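Local coordinates for protein alanine racemase (Actinobacillus succinogenes, PDB 3C3K) that is of unestablished function but folds as a two-lobed periplasmic-binding-protein-like domain, an architecture also found in LacI-family transcriptional regulators, at residues Thr8-Val13 / Gly62-Gly67; Ala86-Gln91 / Glu252-Asp257; Ile127-His132 / Ser158-Ala163; Leu173-Leu178 / Ile200-Glu205. All coordinates share one frame; numbering follows the deposited sequence.

Interaction 1 of 4, residues Thr8-Val13 / Gly62-Gly67; sequences TGMLLV and GKMVDG
Val65 is the bump of this contact: its isopropyl group points at strand 9-13 and fits the shallow hollow between Met10 and Leu12. CG1 lies 3.9 Å from Leu12 N and 4.1 Å from Met10 CB, while CG2, wedged between the backbone N and carbonyl carbon of its own residue, reaches Leu12 CB at 4.0 Å. Beside this knob the side chains of Met10 and Met64 run next to each other in the same direction, and their CE methyls meet at 3.7 Å. The bend of Met10 at chi3 (-75°) turns its methyl to that meeting. Leu59 and Leu60 support Val65 from the helix side, and Ser55 and Leu59 of the second subunit pack on Met10 and Met64 respectively.

The backbones fasten the fit. Asp66 N donates to Met10 O at 2.8 Å in a nearly straight bond (166°), and Val65 CA approaches the same oxygen at 3.1 Å. Two residues on, Leu12 N donates to Gly67 O at 3.1 Å. Gly67 N, in contrast, is buried here without a partner. Asp66 OD2 is held by Tyr39 OH. A Schellman motif at Lys63 ends helix 58-61, and the chain then enters strand 68-70 beside the first strand, completing the 2-1-3 strand order of a Rossmann-like parallel alpha/beta lobe.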
loop_
_atom_site.group_PDB
_atom_site.type_symbol
_atom_site.label_atom_id
_atom_site.label_comp_id
_atom_site.label_asym_id
_atom_site.label_seq_id
_atom_site.Cartn_x
_atom_site.Cartn_y
_atom_site.Cartn_z
ATOM N N THR B 8 17.849 -6.478 -21.520
ATOM C CA THR B 8 17.183 -5.736 -20.441
ATOM C C THR B 8 17.671 -6.258 -19.092
ATOM O O THR B 8 17.625 -7.470 -18.811
ATOM C CB THR B 8 15.613 -5.802 -20.552
ATOM O OG1 THR B 8 15.029 -6.063 -19.263
ATOM C CG2 THR B 8 15.159 -6.880 -21.537
ATOM N N GLY B 9 18.175 -5.354 -18.264
ATOM C CA GLY B 9 18.651 -5.757 -16.950
ATOM C C GLY B 9 17.554 -5.750 -15.914
ATOM O O GLY B 9 16.430 -5.433 -16.212
ATOM N N MET B 10 17.913 -6.088 -14.681
ATOM C CA MET B 10 17.026 -5.890 -13.558
ATOM C C MET B 10 17.805 -5.187 -12.442
ATOM O O MET B 10 19.043 -5.359 -12.260
ATOM C CB MET B 10 16.410 -7.222 -13.036
ATOM C CG MET B 10 15.340 -7.882 -13.978
ATOM S SD MET B 10 14.381 -9.294 -13.300
ATOM C CE MET B 10 15.572 -10.600 -13.361
ATOM N N LEU B 11 17.051 -4.408 -11.681
ATOM C CA LEU B 11 17.527 -3.815 -10.438
ATOM C C LEU B 11 16.744 -4.384 -9.246
ATOM O O LEU B 11 15.526 -4.643 -9.366
ATOM C CB LEU B 11 17.337 -2.322 -10.518
ATOM C CG LEU B 11 17.762 -1.605 -11.802
ATOM C CD1 LEU B 11 17.405 -0.171 -11.639
ATOM C CD2 LEU B 11 19.298 -1.777 -12.008
ATOM N N LEU B 12 17.446 -4.614 -8.151
ATOM C CA LEU B 12 16.859 -5.017 -6.871
ATOM C C LEU B 12 16.470 -3.804 -6.000
ATOM O O LEU B 12 17.322 -2.954 -5.667
ATOM C CB LEU B 12 17.832 -5.933 -6.093
ATOM C CG LEU B 12 17.431 -6.369 -4.672
ATOM C CD1 LEU B 12 16.118 -7.197 -4.675
ATOM C CD2 LEU B 12 18.492 -7.201 -4.089
ATOM N N VAL B 13 15.190 -3.723 -5.608
ATOM C CA VAL B 13 14.804 -2.790 -4.545
ATOM C C VAL B 13 14.521 -3.531 -3.244
ATOM O O VAL B 13 13.696 -4.430 -3.219
ATOM C CB VAL B 13 13.591 -1.955 -4.966
ATOM C CG1 VAL B 13 13.320 -0.822 -3.978
ATOM C CG2 VAL B 13 13.800 -1.395 -6.403
ATOM N N GLY B 62 24.726 -13.825 -7.966
ATOM C CA GLY B 62 24.262 -14.641 -9.067
ATOM C C GLY B 62 24.094 -13.884 -10.379
ATOM O O GLY B 62 23.628 -14.452 -11.353
ATOM N N LYS B 63 24.434 -12.606 -10.429
ATOM C CA LYS B 63 24.316 -11.823 -11.696
ATOM C C LYS B 63 22.902 -11.699 -12.293
ATOM O O LYS B 63 22.761 -11.545 -13.502
ATOM C CB LYS B 63 25.240 -12.397 -12.803
ATOM C CG LYS B 63 26.725 -12.624 -12.441
ATOM C CD LYS B 63 27.170 -13.963 -13.090
ATOM C CE LYS B 63 28.185 -13.813 -14.244
ATOM N NZ LYS B 63 29.549 -13.587 -13.706
ATOM N N MET B 64 21.866 -11.773 -11.473
ATOM C CA MET B 64 20.494 -11.526 -11.960
ATOM C C MET B 64 20.109 -10.033 -11.862
ATOM O O MET B 64 19.219 -9.563 -12.527
ATOM C CB MET B 64 19.502 -12.371 -11.168
ATOM C CG MET B 64 19.672 -13.896 -11.313
ATOM S SD MET B 64 19.195 -14.576 -12.974
ATOM C CE MET B 64 17.714 -13.644 -13.286
ATOM N N VAL B 65 20.771 -9.263 -11.020
ATOM C CA VAL B 65 20.486 -7.841 -11.000
ATOM C C VAL B 65 21.803 -7.108 -11.064
ATOM O O VAL B 65 22.850 -7.658 -10.600
ATOM C CB VAL B 65 19.740 -7.402 -9.702
ATOM C CG1 VAL B 65 18.405 -8.152 -9.527
ATOM C CG2 VAL B 65 20.630 -7.614 -8.484
ATOM N N ASP B 66 21.729 -5.891 -11.636
ATOM C CA ASP B 66 22.847 -5.010 -11.854
ATOM C C ASP B 66 23.125 -3.984 -10.736
ATOM O O ASP B 66 24.114 -3.241 -10.816
ATOM C CB ASP B 66 22.607 -4.253 -13.161
ATOM C CG ASP B 66 22.819 -5.117 -14.412
ATOM O OD1 ASP B 66 22.944 -6.363 -14.299
ATOM O OD2 ASP B 66 22.856 -4.526 -15.527
ATOM N N GLY B 67 22.320 -3.961 -9.680
ATOM C CA GLY B 67 22.492 -2.919 -8.651
ATOM C C GLY B 67 21.345 -2.984 -7.654
ATOM O O GLY B 67 20.330 -3.625 -7.921
#

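Interaction 2 of 4, residues Ala86-Gln91 / Glu252-Asp257; sequences AFPWVQ and EQIHSD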
loop_
_atom_site.group_PDB
_atom_site.type_symbol
_atom_site.label_atom_id
_atom_site.label_comp_id
_atom_site.label_asym_id
_atom_site.label_seq_id
_atom_site.Cartn_x
_atom_site.Cartn_y
_atom_site.Cartn_z
ATOM N N ALA B 86 31.684 -2.998 -4.548
ATOM C CA ALA B 86 31.612 -1.929 -5.519
ATOM C C ALA B 86 30.343 -1.980 -6.382
ATOM O O ALA B 86 30.169 -1.120 -7.274
ATOM C CB ALA B 86 32.805 -2.028 -6.416
ATOM N N PHE B 87 29.468 -2.977 -6.178
ATOM C CA PHE B 87 28.236 -3.024 -6.973
ATOM C C PHE B 87 27.453 -1.720 -6.833
ATOM O O PHE B 87 27.489 -1.089 -5.772
ATOM C CB PHE B 87 27.368 -4.249 -6.635
ATOM C CG PHE B 87 27.912 -5.579 -7.153
ATOM C CD1 PHE B 87 27.729 -5.946 -8.491
ATOM C CD2 PHE B 87 28.567 -6.483 -6.289
ATOM C CE1 PHE B 87 28.189 -7.188 -8.988
ATOM C CE2 PHE B 87 29.010 -7.729 -6.743
ATOM C CZ PHE B 87 28.836 -8.088 -8.107
ATOM N N PRO B 88 26.769 -1.268 -7.916
ATOM C CA PRO B 88 25.930 -0.065 -7.759
ATOM C C PRO B 88 24.954 -0.176 -6.563
ATOM O O PRO B 88 24.292 -1.200 -6.416
ATOM C CB PRO B 88 25.144 -0.011 -9.043
ATOM C CG PRO B 88 26.079 -0.673 -10.060
ATOM C CD PRO B 88 26.658 -1.842 -9.274
ATOM N N TRP B 89 24.919 0.857 -5.706
ATOM C CA TRP B 89 24.194 0.807 -4.422
ATOM C C TRP B 89 23.753 2.223 -4.091
ATOM O O TRP B 89 24.546 3.177 -4.186
ATOM C CB TRP B 89 25.167 0.270 -3.353
ATOM C CG TRP B 89 24.652 -0.107 -2.016
ATOM C CD1 TRP B 89 23.368 -0.229 -1.620
ATOM C CD2 TRP B 89 25.461 -0.544 -0.902
ATOM N NE1 TRP B 89 23.307 -0.680 -0.322
ATOM C CE2 TRP B 89 24.587 -0.867 0.145
ATOM C CE3 TRP B 89 26.845 -0.660 -0.698
ATOM C CZ2 TRP B 89 25.046 -1.326 1.411
ATOM C CZ3 TRP B 89 27.324 -1.117 0.589
ATOM C CH2 TRP B 89 26.420 -1.464 1.606
ATOM N N VAL B 90 22.487 2.373 -3.693
ATOM C CA VAL B 90 21.930 3.673 -3.333
ATOM C C VAL B 90 21.007 3.458 -2.177
ATOM O O VAL B 90 20.268 2.499 -2.177
ATOM C CB VAL B 90 21.105 4.320 -4.456
ATOM C CG1 VAL B 90 20.455 5.582 -3.981
ATOM C CG2 VAL B 90 21.967 4.669 -5.687
ATOM N N GLN B 91 21.029 4.374 -1.214
ATOM C CA GLN B 91 20.148 4.307 -0.077
ATOM C C GLN B 91 19.079 5.373 -0.195
ATOM O O GLN B 91 19.371 6.528 -0.533
ATOM C CB GLN B 91 20.929 4.433 1.236
ATOM C CG GLN B 91 20.007 4.907 2.439
ATOM C CD GLN B 91 19.565 3.685 3.239
ATOM O OE1 GLN B 91 20.382 2.813 3.510
ATOM N NE2 GLN B 91 18.286 3.614 3.604
ATOM N N GLU B 252 24.428 6.390 -12.601
ATOM C CA GLU B 252 25.771 6.935 -12.687
ATOM C C GLU B 252 26.803 5.899 -12.305
ATOM O O GLU B 252 27.892 5.881 -12.904
ATOM C CB GLU B 252 25.988 8.061 -11.708
ATOM C CG GLU B 252 24.824 8.886 -11.528
ATOM C CD GLU B 252 25.054 10.269 -11.987
ATOM O OE1 GLU B 252 24.761 11.157 -11.148
ATOM O OE2 GLU B 252 25.530 10.441 -13.148
ATOM N N GLN B 253 26.502 5.097 -11.277
ATOM C CA GLN B 253 27.363 4.032 -10.883
ATOM C C GLN B 253 27.478 3.014 -11.996
ATOM O O GLN B 253 28.589 2.605 -12.330
ATOM C CB GLN B 253 26.917 3.400 -9.568
ATOM C CG GLN B 253 27.100 4.337 -8.427
ATOM C CD GLN B 253 26.514 3.843 -7.120
ATOM O OE1 GLN B 253 27.012 2.908 -6.516
ATOM N NE2 GLN B 253 25.452 4.503 -6.662
ATOM N N ILE B 254 26.360 2.577 -12.555
ATOM C CA ILE B 254 26.393 1.532 -13.595
ATOM C C ILE B 254 27.135 2.049 -14.836
ATOM O O ILE B 254 27.942 1.325 -15.438
ATOM C CB ILE B 254 24.967 1.077 -14.008
ATOM C CG1 ILE B 254 24.349 0.143 -12.972
ATOM C CG2 ILE B 254 24.948 0.419 -15.436
ATOM C CD1 ILE B 254 22.836 0.209 -12.918
ATOM N N HIS B 255 26.931 3.312 -15.171
ATOM C CA HIS B 255 27.514 3.883 -16.392
ATOM C C HIS B 255 29.047 3.841 -16.389
ATOM O O HIS B 255 29.690 4.285 -15.443
ATOM C CB HIS B 255 27.028 5.314 -16.606
ATOM C CG HIS B 255 25.620 5.389 -17.094
ATOM N ND1 HIS B 255 25.007 6.579 -17.424
ATOM C CD2 HIS B 255 24.703 4.421 -17.308
ATOM C CE1 HIS B 255 23.765 6.337 -17.810
ATOM N NE2 HIS B 255 23.557 5.035 -17.749
ATOM N N SER B 256 29.572 3.311 -17.493
ATOM C CA SER B 256 30.983 3.131 -17.792
ATOM C C SER B 256 31.812 4.398 -17.904
ATOM O O SER B 256 32.983 4.396 -17.514
ATOM C CB SER B 256 31.088 2.398 -19.110
ATOM O OG SER B 256 30.865 1.036 -18.864
ATOM N N ASP B 257 31.215 5.472 -18.431
ATOM C CA ASP B 257 31.971 6.698 -18.704
ATOM C C ASP B 257 31.982 7.682 -17.559
ATOM O O ASP B 257 32.521 8.788 -17.684
ATOM C CB ASP B 257 31.488 7.379 -19.996
ATOM C CG ASP B 257 30.038 7.869 -19.902
ATOM O OD1 ASP B 257 29.628 8.665 -20.770
ATOM O OD2 ASP B 257 29.297 7.459 -18.982
#
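Gln253 reaches from the last turn of helix 239-254 and clasps the backbone of Trp89 with both ends of its amide. Trp89 N donates to Gln253 OE1 at 3.0 Å, and Gln253 NE2 donates to Trp89 O, also at 3.0 Å. The second bond leaves within the glutamine amide plane, yet meets Trp89 O from well above its carbonyl plane (51°). Val90 CG2 lies 3.6 Å from Gln253 NE2, flanking the clasp. On its other flank Pro88 presses on the helix end: its CG is 3.5 Å from Ile254 CG1, tighter than usual carbon contact, the two side chains crossing at about a right angle, and its CB is 3.9 Å from Gln253 CB.

An extended chain beyond CG (chi2 173°) carries the amide of Gln253 out to the strand. Behind it, Leu249 O adds a weak bond to NE2, while Leu250 backs Pro88 and Val90. The indole of Trp89 points the other way and packs on Leu77, Gln81 and Ile84 of helix 77-84. Pro88 and Val90 bond through their backbones to Val68, and Gln91 bonds to Ser102 and Val104 of the next strand. The glutamine amide therefore supplies, at Trp89, the pairing that a neighbouring strand supplies at Gln91: a neutral donor and acceptor matched to the N-H and C=O of one residue on the strand's edge, which fixes the amide's rotation without using charge.

Interaction 3 of 4, residues Ile127-His132 / Ser158-Ala163; sequences IALINH and SRISYA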
loop_
_atom_site.group_PDB
_atom_site.type_symbol
_atom_site.label_atom_id
_atom_site.label_comp_id
_atom_site.label_asym_id
_atom_site.label_seq_id
_atom_site.Cartn_x
_atom_site.Cartn_y
_atom_site.Cartn_z
ATOM N N ILE B 127 2.331 18.694 23.144
ATOM C CA ILE B 127 2.404 18.038 21.871
ATOM C C ILE B 127 2.987 16.658 22.162
ATOM O O ILE B 127 4.057 16.558 22.794
ATOM C CB ILE B 127 3.310 18.824 20.876
ATOM C CG1 ILE B 127 2.756 20.227 20.628
ATOM C CG2 ILE B 127 3.462 18.032 19.522
ATOM C CD1 ILE B 127 3.756 21.226 20.172
ATOM N N ALA B 128 2.302 15.617 21.711
ATOM C CA ALA B 128 2.728 14.206 21.844
ATOM C C ALA B 128 3.225 13.721 20.486
ATOM O O ALA B 128 2.920 14.341 19.429
ATOM C CB ALA B 128 1.518 13.289 22.353
ATOM N N LEU B 129 4.021 12.650 20.518
ATOM C CA LEU B 129 4.561 11.997 19.335
ATOM C C LEU B 129 4.116 10.527 19.302
ATOM O O LEU B 129 4.165 9.814 20.321
ATOM C CB LEU B 129 6.107 12.102 19.313
ATOM C CG LEU B 129 6.875 11.473 18.136
ATOM C CD1 LEU B 129 6.765 12.451 16.897
ATOM C CD2 LEU B 129 8.355 11.268 18.460
ATOM N N ILE B 130 3.598 10.092 18.160
ATOM C CA ILE B 130 3.406 8.663 17.951
ATOM C C ILE B 130 4.580 8.263 17.034
ATOM O O ILE B 130 4.669 8.731 15.862
ATOM C CB ILE B 130 2.030 8.309 17.276
ATOM C CG1 ILE B 130 0.884 8.747 18.162
ATOM C CG2 ILE B 130 1.924 6.750 17.040
ATOM C CD1 ILE B 130 -0.493 8.493 17.600
ATOM N N ASN B 131 5.512 7.489 17.576
ATOM C CA ASN B 131 6.649 7.044 16.767
ATOM C C ASN B 131 6.458 5.549 16.412
ATOM O O ASN B 131 5.516 4.906 16.899
ATOM C CB ASN B 131 7.966 7.343 17.511
ATOM C CG ASN B 131 9.151 7.460 16.591
ATOM O OD1 ASN B 131 9.102 7.017 15.442
ATOM N ND2 ASN B 131 10.274 7.975 17.113
ATOM N N HIS B 132 7.301 4.964 15.576
ATOM C CA HIS B 132 7.007 3.570 15.213
ATOM C C HIS B 132 8.179 2.645 15.495
ATOM O O HIS B 132 8.218 1.994 16.595
ATOM C CB HIS B 132 6.360 3.443 13.801
ATOM C CG HIS B 132 6.337 2.050 13.235
ATOM N ND1 HIS B 132 5.846 0.959 13.927
ATOM C CD2 HIS B 132 6.732 1.571 12.021
ATOM C CE1 HIS B 132 5.949 -0.132 13.172
ATOM N NE2 HIS B 132 6.492 0.206 12.019
ATOM N N SER B 158 6.041 16.371 27.503
ATOM C CA SER B 158 6.672 15.525 26.549
ATOM C C SER B 158 5.986 14.201 26.625
ATOM O O SER B 158 5.749 13.676 27.762
ATOM C CB SER B 158 8.104 15.251 27.001
ATOM O OG SER B 158 8.904 15.306 25.898
ATOM N N ARG B 159 5.645 13.655 25.447
ATOM C CA ARG B 159 5.327 12.268 25.392
ATOM C C ARG B 159 5.288 11.498 24.131
ATOM O O ARG B 159 4.790 11.967 23.106
ATOM C CB ARG B 159 4.532 11.739 26.552
ATOM C CG ARG B 159 3.063 11.515 26.549
ATOM C CD ARG B 159 2.850 10.825 27.958
ATOM N NE ARG B 159 2.036 11.657 28.873
ATOM C CZ ARG B 159 2.508 12.603 29.702
ATOM N NH1 ARG B 159 1.657 13.301 30.455
ATOM N NH2 ARG B 159 3.810 12.884 29.770
ATOM N N ILE B 160 5.767 10.271 24.226
ATOM C CA ILE B 160 5.958 9.468 23.036
ATOM C C ILE B 160 5.283 8.141 23.227
ATOM O O ILE B 160 5.452 7.473 24.288
ATOM C CB ILE B 160 7.455 9.233 22.801
ATOM C CG1 ILE B 160 8.149 10.565 22.673
ATOM C CG2 ILE B 160 7.697 8.330 21.563
ATOM C CD1 ILE B 160 9.687 10.539 22.822
ATOM N N SER B 161 4.528 7.734 22.215
ATOM C CA SER B 161 3.927 6.438 22.310
ATOM C C SER B 161 4.329 5.681 21.044
ATOM O O SER B 161 4.390 6.283 19.980
ATOM C CB SER B 161 2.414 6.659 22.376
ATOM O OG SER B 161 1.724 5.453 22.243
ATOM N N TYR B 162 4.633 4.391 21.137
ATOM C CA TYR B 162 5.241 3.712 19.999
ATOM C C TYR B 162 4.242 2.801 19.366
ATOM O O TYR B 162 3.617 1.953 20.032
ATOM C CB TYR B 162 6.536 2.943 20.365
ATOM C CG TYR B 162 7.661 3.863 20.785
ATOM C CD1 TYR B 162 8.506 4.405 19.836
ATOM C CD2 TYR B 162 7.876 4.203 22.138
ATOM C CE1 TYR B 162 9.513 5.260 20.180
ATOM C CE2 TYR B 162 8.941 5.074 22.513
ATOM C CZ TYR B 162 9.745 5.597 21.501
ATOM O OH TYR B 162 10.778 6.497 21.726
ATOM N N ALA B 163 4.022 2.999 18.072
ATOM C CA ALA B 163 3.092 2.098 17.413
ATOM C C ALA B 163 3.814 0.806 17.105
ATOM O O ALA B 163 4.892 0.840 16.581
ATOM C CB ALA B 163 2.524 2.747 16.129
#
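Asn131 O accepts from Ala163 N at 2.7 Å, the shortest of the backbone bonds that hold these two parallel strands together. The rest follow in step: Leu129 N donates to Arg159 O at 2.8 Å, Ser161 N to Leu129 O, and Asn131 N to Ser161 O. The short strand axes lie 22° apart. Beyond the last pair a side chain takes over, as His132 ND1 donates to Ala163 O at 2.8 Å in an almost straight bond (173°). The oxygen lies in the plane of the imidazole, although the donor stands above the plane of the alanine carbonyl. Having CG anti to the backbone N (chi1 166°) swings the imidazole to this position.

On one face of the sheet Asn131 and Tyr162 lie alongside each other, with Asn131 CB 3.7 Å from Tyr162 CE1, while Ile160 CG2 sits over one face of the phenol ring. Asn131 OD1 takes the N-H of His132, at 2.7 Å, and ND2 reaches Glu143 OE1 and Ala139 O; Glu143 OE1 also bonds Tyr162 OH, binding both side chains to helix 137-152. From the other face Ile130 CG2 reaches Ala163 CB, just past the end of strand 159-162, at 4.1 Å.

The pair forms the two strands of a beta-alpha-beta unit. Helix 137-152, its connection, covers the face of Leu129 and Asn131, helix 168-179 covers that of Ala128 and Ile130, and strand 187-190 continues the sheet beyond strand 127-131.

Interaction 4 of 4, residues Leu173-Leu178 / Ile200-Glu205; sequences LATFSL and IQALTE
Phe176 turns its CG anti to its own carbonyl carbon (chi1 -75°), which carries the ring across toward Ala202, while Thr175 holds its methyl anti to the backbone N and facing the same alanine. Ala202 CB is consequently shared by two neighbours. It stands over one face of the Phe176 ring in a CH-pi contact, 3.8 Å from the centroid and 17° off the ring normal, and it touches Thr175 CG2 at 3.7 Å. The threonine methyl also meets Leu203 CG at 4.2 Å. At the ring's edge, Glu205 OE1 lies near the plane, 4.1 Å from Phe176 CZ.

The small alanine probably helps the helices come close: their short axes approach to 8.6 Å with 48° between their directions. Polar ends are directed to other partners. Thr175 OG1 bonds Gly171 O within its own helix, Glu205 OE1 forms a salt bridge with Lys172, and Gln201 NE2 reaches Gln226 O of the second subunit.

No hydrogen bond joins the two segments directly. Their adhesion is apolar, aliphatic carbon against aliphatic carbon and methyl against ring, with the Lys172 charge pair at the margin probably strengthening the association of helices 168-179 and 193-205.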
loop_
_atom_site.group_PDB
_atom_site.type_symbol
_atom_site.label_atom_id
_atom_site.label_comp_id
_atom_site.label_asym_id
_atom_site.label_seq_id
_atom_site.Cartn_x
_atom_site.Cartn_y
_atom_site.Cartn_z
ATOM N N LEU B 173 -4.531 2.839 18.890
ATOM C CA LEU B 173 -3.996 2.337 20.164
ATOM C C LEU B 173 -2.926 3.254 20.844
ATOM O O LEU B 173 -2.984 3.520 22.074
ATOM C CB LEU B 173 -3.393 0.976 19.917
ATOM C CG LEU B 173 -4.412 -0.026 19.413
ATOM C CD1 LEU B 173 -3.713 -1.375 19.046
ATOM C CD2 LEU B 173 -5.438 -0.252 20.505
ATOM N N ALA B 174 -1.936 3.702 20.071
ATOM C CA ALA B 174 -1.043 4.740 20.509
ATOM C C ALA B 174 -1.842 5.958 21.076
ATOM O O ALA B 174 -1.525 6.499 22.113
ATOM C CB ALA B 174 -0.140 5.200 19.332
ATOM N N THR B 175 -2.872 6.397 20.383
ATOM C CA THR B 175 -3.629 7.521 20.825
ATOM C C THR B 175 -4.385 7.261 22.132
ATOM O O THR B 175 -4.362 8.088 23.027
ATOM C CB THR B 175 -4.553 8.020 19.709
ATOM O OG1 THR B 175 -3.732 8.349 18.563
ATOM C CG2 THR B 175 -5.371 9.183 20.186
ATOM N N PHE B 176 -5.056 6.138 22.237
ATOM C CA PHE B 176 -5.744 5.815 23.481
ATOM C C PHE B 176 -4.737 5.833 24.634
ATOM O O PHE B 176 -4.982 6.433 25.653
ATOM C CB PHE B 176 -6.519 4.485 23.370
ATOM C CG PHE B 176 -7.804 4.609 22.548
ATOM C CD1 PHE B 176 -8.754 5.544 22.861
ATOM C CD2 PHE B 176 -8.024 3.810 21.418
ATOM C CE1 PHE B 176 -9.894 5.659 22.100
ATOM C CE2 PHE B 176 -9.185 3.911 20.686
ATOM C CZ PHE B 176 -10.090 4.811 20.997
ATOM N N SER B 177 -3.559 5.309 24.418
ATOM C CA SER B 177 -2.522 5.295 25.449
ATOM C C SER B 177 -2.135 6.705 25.897
ATOM O O SER B 177 -1.917 6.912 27.091
ATOM C CB SER B 177 -1.306 4.566 24.902
ATOM O OG SER B 177 -0.257 4.537 25.872
ATOM N N LEU B 178 -2.092 7.687 24.976
ATOM C CA LEU B 178 -1.714 9.091 25.320
ATOM C C LEU B 178 -2.833 9.845 26.004
ATOM O O LEU B 178 -2.600 10.773 26.788
ATOM C CB LEU B 178 -1.318 9.894 24.069
ATOM C CG LEU B 178 -0.094 9.437 23.249
ATOM C CD1 LEU B 178 -0.169 10.078 21.881
ATOM C CD2 LEU B 178 1.214 9.779 23.932
ATOM N N ILE B 200 -6.786 10.309 14.478
ATOM C CA ILE B 200 -8.018 11.021 14.175
ATOM C C ILE B 200 -9.248 10.153 14.518
ATOM O O ILE B 200 -10.193 10.600 15.189
ATOM C CB ILE B 200 -8.063 11.412 12.664
ATOM C CG1 ILE B 200 -7.010 12.491 12.371
ATOM C CG2 ILE B 200 -9.491 11.840 12.268
ATOM C CD1 ILE B 200 -7.042 13.149 10.921
ATOM N N GLN B 201 -9.218 8.891 14.124
ATOM C CA GLN B 201 -10.278 7.980 14.556
ATOM C C GLN B 201 -10.452 7.832 16.075
ATOM O O GLN B 201 -11.568 7.923 16.595
ATOM C CB GLN B 201 -10.086 6.607 13.956
ATOM C CG GLN B 201 -11.319 5.769 14.257
ATOM C CD GLN B 201 -11.464 4.536 13.433
ATOM O OE1 GLN B 201 -11.478 3.419 13.966
ATOM N NE2 GLN B 201 -11.682 4.723 12.134
ATOM N N ALA B 202 -9.382 7.598 16.820
ATOM C CA ALA B 202 -9.523 7.494 18.294
ATOM C C ALA B 202 -9.977 8.806 18.928
ATOM O O ALA B 202 -10.777 8.853 19.893
ATOM C CB ALA B 202 -8.180 7.108 18.898
ATOM N N LEU B 203 -9.468 9.889 18.418
ATOM C CA LEU B 203 -9.813 11.211 18.938
ATOM C C LEU B 203 -11.344 11.484 18.798
ATOM O O LEU B 203 -12.031 11.901 19.754
ATOM C CB LEU B 203 -8.990 12.270 18.201
ATOM C CG LEU B 203 -7.526 12.421 18.706
ATOM C CD1 LEU B 203 -6.850 13.435 17.880
ATOM C CD2 LEU B 203 -7.440 12.853 20.193
ATOM N N THR B 204 -11.855 11.237 17.592
ATOM C CA THR B 204 -13.279 11.342 17.257
ATOM C C THR B 204 -14.164 10.424 18.087
ATOM O O THR B 204 -15.255 10.829 18.552
ATOM C CB THR B 204 -13.500 11.031 15.787
ATOM O OG1 THR B 204 -12.679 11.916 15.023
ATOM C CG2 THR B 204 -14.934 11.208 15.412
ATOM N N GLU B 205 -13.727 9.190 18.272
ATOM C CA GLU B 205 -14.511 8.244 19.060
ATOM C C GLU B 205 -14.450 8.605 20.534
ATOM O O GLU B 205 -15.262 8.168 21.325
ATOM C CB GLU B 205 -14.005 6.835 18.848
ATOM C CG GLU B 205 -14.328 6.294 17.479
ATOM C CD GLU B 205 -13.698 4.938 17.246
ATOM O OE1 GLU B 205 -12.945 4.468 18.125
ATOM O OE2 GLU B 205 -13.964 4.340 16.191
#

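Overall arrangement
From the N terminus, interaction 1 closes the first loop, bringing residues 62-67 back to the opening strand after three helices and strand 39-45. Interaction 2 opens later and closes only at residues 252-257, so that the loop it spans holds both interaction 3 and interaction 4, themselves in series. Interactions 1 and 2 touch, through Asp66 and Gly67 against Pro88, and serve the six-stranded sheet of one lobe. Interaction 3 pairs two strands of the other lobe's four-stranded sheet and interaction 4 packs two of its helices, Ile130 meeting Ala174 and Thr175 where they touch. The centres of interactions 1 and 2 lie about 38 to 45 Å from those of interactions 3 and 4, across the chain's centre.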